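Local atomic coordinates of 2-aminomuconic 6-semialdehyde dehydrogenase (Pseudomonas sp., PDB entry 7BZV), a protein that catalyses the NAD+-dependent oxidation of 2-aminomuconate 6-semialdehyde to 2-aminomuconate, a step in 2-aminophenol breakdown, and works as a tetramer. Residues N7-K12 with R39-A44; A226-G231 with N473-L478; A313-V316 with H320-D323. One frame throughout, in Å; residues are numbered along the deposited sequence.

Contact 1 (N7-K12 with R39-A44); sequences NFVDGK and RDLVDA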
ATOM      1  N   ASN B   7      10.188   6.118  40.889  1.00 44.13           N
ATOM      2  CA  ASN B   7       9.297   6.590  39.846  1.00 47.69           C
ATOM      3  C   ASN B   7       9.940   7.758  39.099  1.00 56.43           C
ATOM      4  O   ASN B   7      10.860   8.415  39.601  1.00 46.92           O
ATOM      5  CB  ASN B   7       7.958   7.040  40.432  1.00 55.99           C
ATOM      6  CG  ASN B   7       7.305   5.985  41.286  1.00 54.65           C
ATOM      7  OD1 ASN B   7       6.601   5.117  40.784  1.00 54.44           O
ATOM      8  ND2 ASN B   7       7.516   6.069  42.601  1.00 52.36           N
ATOM      9  N   PHE B   8       9.433   8.022  37.890  1.00 45.13           N
ATOM     10  CA  PHE B   8       9.927   9.121  37.057  1.00 45.88           C
ATOM     11  C   PHE B   8       8.708   9.838  36.485  1.00 48.07           C
ATOM     12  O   PHE B   8       8.031   9.312  35.596  1.00 44.41           O
ATOM     13  CB  PHE B   8      10.874   8.579  35.976  1.00 44.17           C
ATOM     14  CG  PHE B   8      11.603   9.641  35.203  1.00 43.78           C
ATOM     15  CD1 PHE B   8      12.607  10.383  35.789  1.00 44.32           C
ATOM     16  CD2 PHE B   8      11.284   9.880  33.862  1.00 42.69           C
ATOM     17  CE1 PHE B   8      13.272  11.375  35.079  1.00 51.28           C
ATOM     18  CE2 PHE B   8      11.935  10.871  33.141  1.00 46.39           C
ATOM     19  CZ  PHE B   8      12.936  11.614  33.744  1.00 48.75           C
ATOM     20  N   VAL B   9       8.400  11.029  36.998  1.00 44.50           N
ATOM     21  CA  VAL B   9       7.186  11.744  36.611  1.00 56.65           C
ATOM     22  C   VAL B   9       7.569  13.170  36.267  1.00 54.83           C
ATOM     23  O   VAL B   9       8.175  13.872  37.090  1.00 47.95           O
ATOM     24  CB  VAL B   9       6.113  11.716  37.718  1.00 54.54           C
ATOM     25  CG1 VAL B   9       4.948  12.642  37.365  1.00 50.39           C
ATOM     26  CG2 VAL B   9       5.609  10.276  37.936  1.00 45.46           C
ATOM     27  N   ASP B  10       7.213  13.597  35.058  1.00 41.40           N
ATOM     28  CA  ASP B  10       7.424  14.972  34.611  1.00 55.50           C
ATOM     29  C   ASP B  10       8.875  15.393  34.818  1.00 53.59           C
ATOM     30  O   ASP B  10       9.162  16.482  35.319  1.00 46.06           O
ATOM     31  CB  ASP B  10       6.479  15.934  35.341  1.00 65.73           C
ATOM     32  CG  ASP B  10       6.198  17.204  34.545  1.00 58.95           C
ATOM     33  OD1 ASP B  10       6.502  17.256  33.326  1.00 48.01           O
ATOM     34  OD2 ASP B  10       5.651  18.153  35.143  1.00 54.25           O
ATOM     35  N   GLY B  11       9.796  14.501  34.467  1.00 42.18           N
ATOM     36  CA  GLY B  11      11.211  14.783  34.495  1.00 52.51           C
ATOM     37  C   GLY B  11      11.868  14.668  35.851  1.00 53.65           C
ATOM     38  O   GLY B  11      13.068  14.953  35.957  1.00 52.95           O
ATOM     39  N   LYS B  12      11.141  14.237  36.882  1.00 47.75           N
ATOM     40  CA  LYS B  12      11.666  14.191  38.243  1.00 55.49           C
ATOM     41  C   LYS B  12      11.549  12.776  38.788  1.00 56.80           C
ATOM     42  O   LYS B  12      10.524  12.111  38.599  1.00 51.72           O
ATOM     43  CB  LYS B  12      10.923  15.185  39.163  1.00 55.13           C
ATOM     44  CG  LYS B  12      10.947  16.646  38.670  1.00 64.06           C
ATOM     45  CD  LYS B  12      10.059  17.559  39.508  1.00 76.54           C
ATOM     46  CE  LYS B  12       9.277  18.543  38.635  1.00 96.56           C
ATOM     47  NZ  LYS B  12       7.797  18.446  38.830  1.00 95.78           N
ATOM     48  N   ARG B  39      -2.504   6.791  43.852  1.00 62.80           N
ATOM     49  CA  ARG B  39      -3.427   7.342  42.865  1.00 56.74           C
ATOM     50  C   ARG B  39      -3.030   8.756  42.466  1.00 55.97           C
ATOM     51  O   ARG B  39      -3.183   9.142  41.297  1.00 49.43           O
ATOM     52  CB  ARG B  39      -4.856   7.332  43.417  1.00 59.24           C
ATOM     53  CG  ARG B  39      -5.934   7.504  42.358  1.00 75.91           C
ATOM     54  CD  ARG B  39      -7.320   7.177  42.895  1.00 84.38           C
ATOM     55  NE  ARG B  39      -7.904   6.041  42.196  1.00 87.31           N
ATOM     56  CZ  ARG B  39      -8.219   4.892  42.778  1.00 84.44           C
ATOM     57  NH1 ARG B  39      -8.025   4.737  44.087  1.00 83.91           N
ATOM     58  NH2 ARG B  39      -8.737   3.897  42.056  1.00 61.60           N
ATOM     59  N   ASP B  40      -2.502   9.528  43.420  1.00 62.15           N
ATOM     60  CA  ASP B  40      -2.181  10.932  43.180  1.00 71.55           C
ATOM     61  C   ASP B  40      -1.064  11.077  42.160  1.00 51.27           C
ATOM     62  O   ASP B  40      -1.120  11.942  41.277  1.00 46.31           O
ATOM     63  CB  ASP B  40      -1.753  11.613  44.485  1.00 80.86           C
ATOM     64  CG  ASP B  40      -2.918  12.060  45.330  1.00 83.57           C
ATOM     65  OD1 ASP B  40      -4.070  11.986  44.856  1.00 63.67           O
ATOM     66  OD2 ASP B  40      -2.671  12.492  46.478  1.00 98.73           O
ATOM     67  N   LEU B  41      -0.013  10.269  42.305  1.00 44.10           N
ATOM     68  CA  LEU B  41       1.139  10.398  41.424  1.00 52.23           C
ATOM     69  C   LEU B  41       0.781   9.965  40.009  1.00 42.42           C
ATOM     70  O   LEU B  41       1.215  10.583  39.031  1.00 50.28           O
ATOM     71  CB  LEU B  41       2.306   9.583  41.975  1.00 47.82           C
ATOM     72  CG  LEU B  41       3.648   9.892  41.297  1.00 51.24           C
ATOM     73  CD1 LEU B  41       3.948  11.373  41.252  1.00 47.98           C
ATOM     74  CD2 LEU B  41       4.801   9.145  41.976  1.00 48.34           C
ATOM     75  N   VAL B  42      -0.026   8.914  39.883  1.00 40.82           N
ATOM     76  CA  VAL B  42      -0.495   8.505  38.566  1.00 43.42           C
ATOM     77  C   VAL B  42      -1.284   9.638  37.924  1.00 46.59           C
ATOM     78  O   VAL B  42      -1.108   9.956  36.742  1.00 40.37           O
ATOM     79  CB  VAL B  42      -1.330   7.220  38.668  1.00 52.62           C
ATOM     80  CG1 VAL B  42      -2.051   6.956  37.348  1.00 66.10           C
ATOM     81  CG2 VAL B  42      -0.431   6.047  39.052  1.00 40.12           C
ATOM     82  N   ASP B  43      -2.181  10.256  38.692  1.00 48.94           N
ATOM     83  CA  ASP B  43      -2.838  11.467  38.227  1.00 52.99           C
ATOM     84  C   ASP B  43      -1.805  12.497  37.789  1.00 46.77           C
ATOM     85  O   ASP B  43      -1.946  13.113  36.728  1.00 46.01           O
ATOM     86  CB  ASP B  43      -3.726  12.031  39.337  1.00 78.30           C
ATOM     87  CG  ASP B  43      -5.061  12.532  38.823  1.00104.73           C
ATOM     88  OD1 ASP B  43      -5.067  13.459  37.986  1.00 96.66           O
ATOM     89  OD2 ASP B  43      -6.106  12.000  39.260  1.00127.55           O
ATOM     90  N   ALA B  44      -0.758  12.704  38.601  1.00 35.41           N
ATOM     91  CA  ALA B  44       0.289  13.656  38.226  1.00 40.88           C
ATOM     92  C   ALA B  44       0.948  13.254  36.913  1.00 48.34           C
ATOM     93  O   ALA B  44       1.193  14.100  36.040  1.00 40.21           O
ATOM     94  CB  ALA B  44       1.327  13.762  39.343  1.00 41.48           C
TER
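L41 reaches out from the first turn of helix 39-52 and meets the end of strand 3-9 with both arms of its fork. CD1 goes to V9, 3.9 Å from V9 CG2, while CD2 rests against N7, 4.1 Å from N7 CG. The L41 and V9 side chains run past one another in opposite senses, and with V9 CG2 set anti to the carbonyl carbon this methyl lies beside the L41 branch point. This is the tight part, and N7 and V9 are buried. L41 CD2 lies against CB, CG and the ND2 side of N7, whose polar atoms bond to other partners: OD1 takes the backbone N-H of H207, and ND2 gives to the carbonyls of H35 and V14. Toward A44 and the turn the packing loosens. V9 CG1 is 4.3 Å from A44 CB, and the chain turns back through D10 and G11 in a type I' turn that leads into strand 12-14, making a beta-hairpin; D10 forms a salt bridge with R51 further along the helix. The axes of strand 7-9 and helix 39-44 approach to 9.5 Å, with 41° between their directions. The two segments are joined by van der Waals contact, aliphatic for V9, L41 and A44 and against the amide for N7, so the pairing depends on fit, and the polar fixing of N7 and D10 comes from neighbouring parts of the chain.

Contact 2 (A226-G231 with N473-L478); sequences AITFTG and NFYSEL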
ATOM      1  N   ALA B 226      -5.545   5.842  25.817  1.00 42.88           N
ATOM      2  CA  ALA B 226      -5.551   4.484  25.305  1.00 39.58           C
ATOM      3  C   ALA B 226      -4.838   3.649  26.345  1.00 36.81           C
ATOM      4  O   ALA B 226      -4.081   4.175  27.171  1.00 35.21           O
ATOM      5  CB  ALA B 226      -4.868   4.379  23.936  1.00 40.33           C
ATOM      6  N   ILE B 227      -5.124   2.352  26.334  1.00 38.56           N
ATOM      7  CA  ILE B 227      -4.515   1.427  27.284  1.00 37.64           C
ATOM      8  C   ILE B 227      -3.999   0.247  26.494  1.00 38.84           C
ATOM      9  O   ILE B 227      -4.756  -0.379  25.743  1.00 32.95           O
ATOM     10  CB  ILE B 227      -5.471   0.925  28.379  1.00 49.49           C
ATOM     11  CG1 ILE B 227      -6.131   2.074  29.132  1.00 59.21           C
ATOM     12  CG2 ILE B 227      -4.706   0.047  29.371  1.00 64.62           C
ATOM     13  CD1 ILE B 227      -7.480   1.689  29.742  1.00 81.75           C
ATOM     14  N   THR B 228      -2.717  -0.041  26.646  1.00 36.89           N
ATOM     15  CA  THR B 228      -2.095  -1.194  26.031  1.00 40.92           C
ATOM     16  C   THR B 228      -1.679  -2.131  27.154  1.00 43.41           C
ATOM     17  O   THR B 228      -1.132  -1.686  28.170  1.00 52.10           O
ATOM     18  CB  THR B 228      -0.891  -0.793  25.164  1.00 56.02           C
ATOM     19  OG1 THR B 228      -0.595  -1.865  24.246  1.00 51.77           O
ATOM     20  CG2 THR B 228       0.311  -0.457  26.043  1.00 51.34           C
ATOM     21  N   PHE B 229      -1.928  -3.425  26.976  1.00 40.48           N
ATOM     22  CA  PHE B 229      -1.697  -4.379  28.056  1.00 47.16           C
ATOM     23  C   PHE B 229      -1.324  -5.733  27.470  1.00 56.22           C
ATOM     24  O   PHE B 229      -1.953  -6.197  26.512  1.00 35.82           O
ATOM     25  CB  PHE B 229      -2.933  -4.521  28.957  1.00 60.02           C
ATOM     26  CG  PHE B 229      -2.861  -5.690  29.914  1.00 67.47           C
ATOM     27  CD1 PHE B 229      -2.149  -5.592  31.095  1.00 76.13           C
ATOM     28  CD2 PHE B 229      -3.501  -6.892  29.623  1.00 47.77           C
ATOM     29  CE1 PHE B 229      -2.077  -6.663  31.964  1.00 80.68           C
ATOM     30  CE2 PHE B 229      -3.439  -7.963  30.497  1.00 46.33           C
ATOM     31  CZ  PHE B 229      -2.726  -7.854  31.664  1.00 56.72           C
ATOM     32  N   THR B 230      -0.281  -6.342  28.037  1.00 54.26           N
ATOM     33  CA  THR B 230       0.110  -7.717  27.737  1.00 50.14           C
ATOM     34  C   THR B 230       0.109  -8.496  29.043  1.00 49.36           C
ATOM     35  O   THR B 230       0.678  -8.041  30.042  1.00 36.36           O
ATOM     36  CB  THR B 230       1.493  -7.816  27.069  1.00 36.88           C
ATOM     37  OG1 THR B 230       1.516  -6.993  25.893  1.00 38.24           O
ATOM     38  CG2 THR B 230       1.842  -9.329  26.659  1.00 30.88           C
ATOM     39  N   GLY B 231      -0.552  -9.641  29.044  1.00 43.60           N
ATOM     40  CA  GLY B 231      -0.557 -10.475  30.234  1.00 44.65           C
ATOM     41  C   GLY B 231      -1.779 -11.389  30.281  1.00 43.23           C
ATOM     42  O   GLY B 231      -2.269 -11.847  29.252  1.00 40.10           O
ATOM     43  N   ASN B 473      -1.223   2.862  13.489  1.00 33.69           N
ATOM     44  CA  ASN B 473      -2.619   3.256  13.437  1.00 31.08           C
ATOM     45  C   ASN B 473      -3.291   3.047  14.774  1.00 32.38           C
ATOM     46  O   ASN B 473      -4.251   3.753  15.098  1.00 38.15           O
ATOM     47  CB  ASN B 473      -3.344   2.511  12.321  1.00 37.43           C
ATOM     48  CG  ASN B 473      -2.956   3.045  10.947  1.00 43.67           C
ATOM     49  OD1 ASN B 473      -2.338   4.109  10.827  1.00 53.64           O
ATOM     50  ND2 ASN B 473      -3.337   2.327   9.906  1.00 65.32           N
ATOM     51  N   PHE B 474      -2.814   2.109  15.589  1.00 28.80           N
ATOM     52  CA  PHE B 474      -3.492   1.999  16.864  1.00 36.49           C
ATOM     53  C   PHE B 474      -3.174   3.175  17.783  1.00 39.55           C
ATOM     54  O   PHE B 474      -4.062   3.654  18.485  1.00 33.72           O
ATOM     55  CB  PHE B 474      -3.149   0.741  17.624  1.00 26.05           C
ATOM     56  CG  PHE B 474      -3.726   0.744  19.034  1.00 45.00           C
ATOM     57  CD1 PHE B 474      -5.091   0.513  19.247  1.00 41.40           C
ATOM     58  CD2 PHE B 474      -2.924   1.012  20.138  1.00 54.74           C
ATOM     59  CE1 PHE B 474      -5.622   0.519  20.542  1.00 31.60           C
ATOM     60  CE2 PHE B 474      -3.453   1.033  21.435  1.00 58.67           C
ATOM     61  CZ  PHE B 474      -4.795   0.780  21.643  1.00 35.31           C
ATOM     62  N   TYR B 475      -1.895   3.560  17.888  1.00 24.46           N
ATOM     63  CA  TYR B 475      -1.447   4.611  18.805  1.00 31.67           C
ATOM     64  C   TYR B 475      -1.647   6.029  18.256  1.00 30.31           C
ATOM     65  O   TYR B 475      -1.077   7.000  18.789  1.00 29.93           O
ATOM     66  CB  TYR B 475       0.021   4.359  19.119  1.00 35.51           C
ATOM     67  CG  TYR B 475       0.254   3.078  19.902  1.00 28.39           C
ATOM     68  CD1 TYR B 475      -0.037   3.020  21.248  1.00 26.26           C
ATOM     69  CD2 TYR B 475       0.772   1.956  19.306  1.00 30.01           C
ATOM     70  CE1 TYR B 475       0.176   1.909  21.982  1.00 31.33           C
ATOM     71  CE2 TYR B 475       0.992   0.810  20.046  1.00 23.02           C
ATOM     72  CZ  TYR B 475       0.687   0.801  21.358  1.00 30.25           C
ATOM     73  OH  TYR B 475       0.889  -0.317  22.092  1.00 34.32           O
ATOM     74  N   SER B 476      -2.366   6.152  17.147  1.00 29.18           N
ATOM     75  CA  SER B 476      -2.650   7.403  16.475  1.00 30.60           C
ATOM     76  C   SER B 476      -4.161   7.627  16.480  1.00 33.49           C
ATOM     77  O   SER B 476      -4.948   6.679  16.390  1.00 29.59           O
ATOM     78  CB  SER B 476      -2.191   7.379  15.028  1.00 34.83           C
ATOM     79  OG  SER B 476      -0.800   7.614  14.885  1.00 39.77           O
ATOM     80  N   GLU B 477      -4.555   8.890  16.535  1.00 29.10           N
ATOM     81  CA  GLU B 477      -5.898   9.307  16.145  1.00 31.61           C
ATOM     82  C   GLU B 477      -5.896   9.631  14.653  1.00 26.16           C
ATOM     83  O   GLU B 477      -5.127  10.490  14.213  1.00 32.38           O
ATOM     84  CB  GLU B 477      -6.336  10.538  16.944  1.00 38.28           C
ATOM     85  CG  GLU B 477      -7.827  10.745  16.935  1.00 58.66           C
ATOM     86  CD  GLU B 477      -8.526   9.731  17.803  1.00 53.06           C
ATOM     87  OE1 GLU B 477      -9.260   8.889  17.250  1.00 33.72           O
ATOM     88  OE2 GLU B 477      -8.330   9.758  19.036  1.00 43.80           O
ATOM     89  N   LEU B 478      -6.763   8.985  13.874  1.00 22.07           N
ATOM     90  CA  LEU B 478      -6.824   9.268  12.436  1.00 22.86           C
ATOM     91  C   LEU B 478      -7.945  10.270  12.166  1.00 24.31           C
ATOM     92  O   LEU B 478      -9.080  10.054  12.590  1.00 23.82           O
ATOM     93  CB  LEU B 478      -7.060   8.006  11.614  1.00 31.96           C
ATOM     94  CG  LEU B 478      -5.763   7.329  11.148  1.00 53.95           C
ATOM     95  CD1 LEU B 478      -4.788   7.066  12.275  1.00 84.51           C
ATOM     96  CD2 LEU B 478      -6.114   6.030  10.424  1.00 58.32           C
TER
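This is a buried contact in which Y475 shares a hydroxyl-to-hydroxyl bond with T228 and F474 packs by its ring on A226, set where the end of helix 468-474 comes up against strand 226-230 of the large mixed sheet. T228 OG1 and Y475 OH are hydrogen-bonded at 3.0 Å, the two side chains crossing at about a right angle. With T228 OG1 anti to the backbone N (chi1 -161°), the hydroxyl is carried toward the tyrosine. Both oxygens have further partners: K163 NZ on helix 156-169 also binds T228 OG1, and E466 OE1 binds Y475 OH. The sheet belongs to the Rossmann-like cofactor domain of the aldehyde dehydrogenase fold; the strand ends at T230 and G231 follows it, a sequence that in relatives leads to a helix at the NAD site. At Y475 the chain leaves the helix and goes on into strand 476-485, on which E477 makes a salt bridge with R465 of a second subunit. F474 touches the strand with its far ring atom: CZ lies 4.3 Å from A226 CB and equally far from I227 O. The same ring braces its neighbour, F474 CD2 standing 3.5 Å above the plane of the Y475 ring, over its centre.

Contact 3 (A313-V316 with H320-D323); sequences ALKV and HETD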
ATOM      1  N   ALA B 313      20.087 -33.155  28.441  1.00 37.09           N
ATOM      2  CA  ALA B 313      21.249 -32.322  28.161  1.00 41.12           C
ATOM      3  C   ALA B 313      20.998 -30.830  28.364  1.00 50.80           C
ATOM      4  O   ALA B 313      21.939 -30.036  28.224  1.00 44.04           O
ATOM      5  CB  ALA B 313      21.740 -32.571  26.721  1.00 55.62           C
ATOM      6  N   LEU B 314      19.770 -30.418  28.660  1.00 42.77           N
ATOM      7  CA  LEU B 314      19.481 -28.991  28.786  1.00 32.68           C
ATOM      8  C   LEU B 314      20.095 -28.466  30.074  1.00 33.17           C
ATOM      9  O   LEU B 314      19.838 -28.993  31.157  1.00 36.95           O
ATOM     10  CB  LEU B 314      17.967 -28.763  28.755  1.00 38.49           C
ATOM     11  CG  LEU B 314      17.532 -27.307  28.608  1.00 35.73           C
ATOM     12  CD1 LEU B 314      17.816 -26.808  27.193  1.00 39.66           C
ATOM     13  CD2 LEU B 314      16.049 -27.083  28.931  1.00 38.72           C
ATOM     14  N   LYS B 315      20.951 -27.462  29.963  1.00 35.50           N
ATOM     15  CA  LYS B 315      21.697 -27.006  31.128  1.00 35.29           C
ATOM     16  C   LYS B 315      20.814 -26.067  31.947  1.00 34.95           C
ATOM     17  O   LYS B 315      20.561 -24.921  31.549  1.00 41.60           O
ATOM     18  CB  LYS B 315      23.003 -26.331  30.715  1.00 45.29           C
ATOM     19  CG  LYS B 315      23.832 -25.831  31.901  1.00 50.06           C
ATOM     20  CD  LYS B 315      25.260 -25.507  31.504  1.00 53.80           C
ATOM     21  CE  LYS B 315      26.183 -25.512  32.719  1.00 59.38           C
ATOM     22  NZ  LYS B 315      27.028 -24.293  32.769  1.00 68.42           N
ATOM     23  N   VAL B 316      20.351 -26.564  33.090  1.00 32.73           N
ATOM     24  CA  VAL B 316      19.587 -25.801  34.076  1.00 36.37           C
ATOM     25  C   VAL B 316      20.553 -25.448  35.206  1.00 42.87           C
ATOM     26  O   VAL B 316      20.847 -26.277  36.073  1.00 35.42           O
ATOM     27  CB  VAL B 316      18.394 -26.610  34.600  1.00 37.69           C
ATOM     28  CG1 VAL B 316      17.516 -25.751  35.519  1.00 41.33           C
ATOM     29  CG2 VAL B 316      17.620 -27.174  33.439  1.00 39.03           C
ATOM     30  N   HIS B 320      24.237 -16.828  34.918  1.00 44.34           N
ATOM     31  CA  HIS B 320      25.315 -16.012  34.383  1.00 40.47           C
ATOM     32  C   HIS B 320      26.324 -16.817  33.577  1.00 37.42           C
ATOM     33  O   HIS B 320      27.154 -16.213  32.901  1.00 41.36           O
ATOM     34  CB  HIS B 320      26.031 -15.272  35.508  1.00 47.32           C
ATOM     35  CG  HIS B 320      26.651 -16.183  36.514  1.00 49.98           C
ATOM     36  ND1 HIS B 320      25.947 -16.684  37.584  1.00 48.71           N
ATOM     37  CD2 HIS B 320      27.891 -16.721  36.585  1.00 52.91           C
ATOM     38  CE1 HIS B 320      26.739 -17.471  38.293  1.00 55.90           C
ATOM     39  NE2 HIS B 320      27.920 -17.521  37.699  1.00 47.22           N
ATOM     40  N   GLU B 321      26.280 -18.149  33.621  1.00 41.86           N
ATOM     41  CA  GLU B 321      27.214 -18.952  32.835  1.00 40.63           C
ATOM     42  C   GLU B 321      26.770 -19.008  31.382  1.00 39.05           C
ATOM     43  O   GLU B 321      25.581 -19.176  31.085  1.00 37.77           O
ATOM     44  CB  GLU B 321      27.330 -20.366  33.403  1.00 44.73           C
ATOM     45  CG  GLU B 321      28.215 -20.391  34.673  1.00 52.48           C
ATOM     46  CD  GLU B 321      28.203 -21.721  35.427  1.00 56.80           C
ATOM     47  OE1 GLU B 321      28.003 -22.781  34.803  1.00 63.81           O
ATOM     48  OE2 GLU B 321      28.432 -21.704  36.651  1.00 66.98           O
ATOM     49  N   THR B 322      27.739 -18.869  30.470  1.00 37.06           N
ATOM     50  CA  THR B 322      27.397 -18.595  29.087  1.00 41.93           C
ATOM     51  C   THR B 322      26.669 -19.752  28.430  1.00 46.01           C
ATOM     52  O   THR B 322      26.016 -19.542  27.407  1.00 40.65           O
ATOM     53  CB  THR B 322      28.640 -18.272  28.245  1.00 57.89           C
ATOM     54  OG1 THR B 322      29.536 -19.390  28.286  1.00 60.70           O
ATOM     55  CG2 THR B 322      29.339 -17.010  28.724  1.00 48.65           C
ATOM     56  N   ASP B 323      26.777 -20.974  28.953  1.00 43.15           N
ATOM     57  CA  ASP B 323      26.073 -22.068  28.297  1.00 44.84           C
ATOM     58  C   ASP B 323      24.859 -22.563  29.076  1.00 37.59           C
ATOM     59  O   ASP B 323      24.213 -23.521  28.644  1.00 41.00           O
ATOM     60  CB  ASP B 323      27.033 -23.214  27.998  1.00 50.95           C
ATOM     61  CG  ASP B 323      27.750 -23.693  29.210  1.00 48.66           C
ATOM     62  OD1 ASP B 323      27.708 -22.996  30.242  1.00 54.68           O
ATOM     63  OD2 ASP B 323      28.375 -24.763  29.116  1.00 60.60           O
TER
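K315 NZ is gripped by two carboxylates, E321 OE1 at 2.7 Å and D323 OD1 at 2.9 Å, and the three residues make a salt-bridge network. The two bonds differ in approach: the ammonium meets E321 OE1 nearly in line with its C-O bond, but comes to D323 OD1 from above the carboxylate plane, 42° out of it. Getting there takes an extended lysine, straight from chi1 (-180°) through chi3 and bent only at chi4, which swings NZ in between the acids. On the way its methylenes pass obliquely over D323, with K315 CD 3.6 Å from D323 O. E321 comes in across the lysine at about a right angle on an extended chain of its own. Behind them, backbone hydrogen bonds of K315 to Q325 and M326 hold its root in the loop between helices 297-312 and 332-348, and T324 packs on the side chain. Putting a methionine in place of K315 would probably leave E321 and D323 as close negative charges with no cation between them, free to swing apart. In this crystal one cation thus offsets two acids and probably ties the loop back on itself, though surface solvent is likely to weaken the effect.

Contact 2 lies deepest, its centre about 14 Å from that of the chain, with the centres of contacts 1 and 3 about 25 and 24 Å away from it. The three are separate: contacts 1 and 2 come within about 10 Å at their nearest atoms, whereas contact 3 stays about 23 Å from contact 2 and 27 Å from contact 1, again between nearest atoms. Along the sequence, contact 1 closes before contact 2 opens, and contact 3 is nested in the long loop that contact 2 closes. A second subunit packs on the 473-478 segment of contact 2 and on neither of the other two contacts, within the tetramer that NAD+ binding requires.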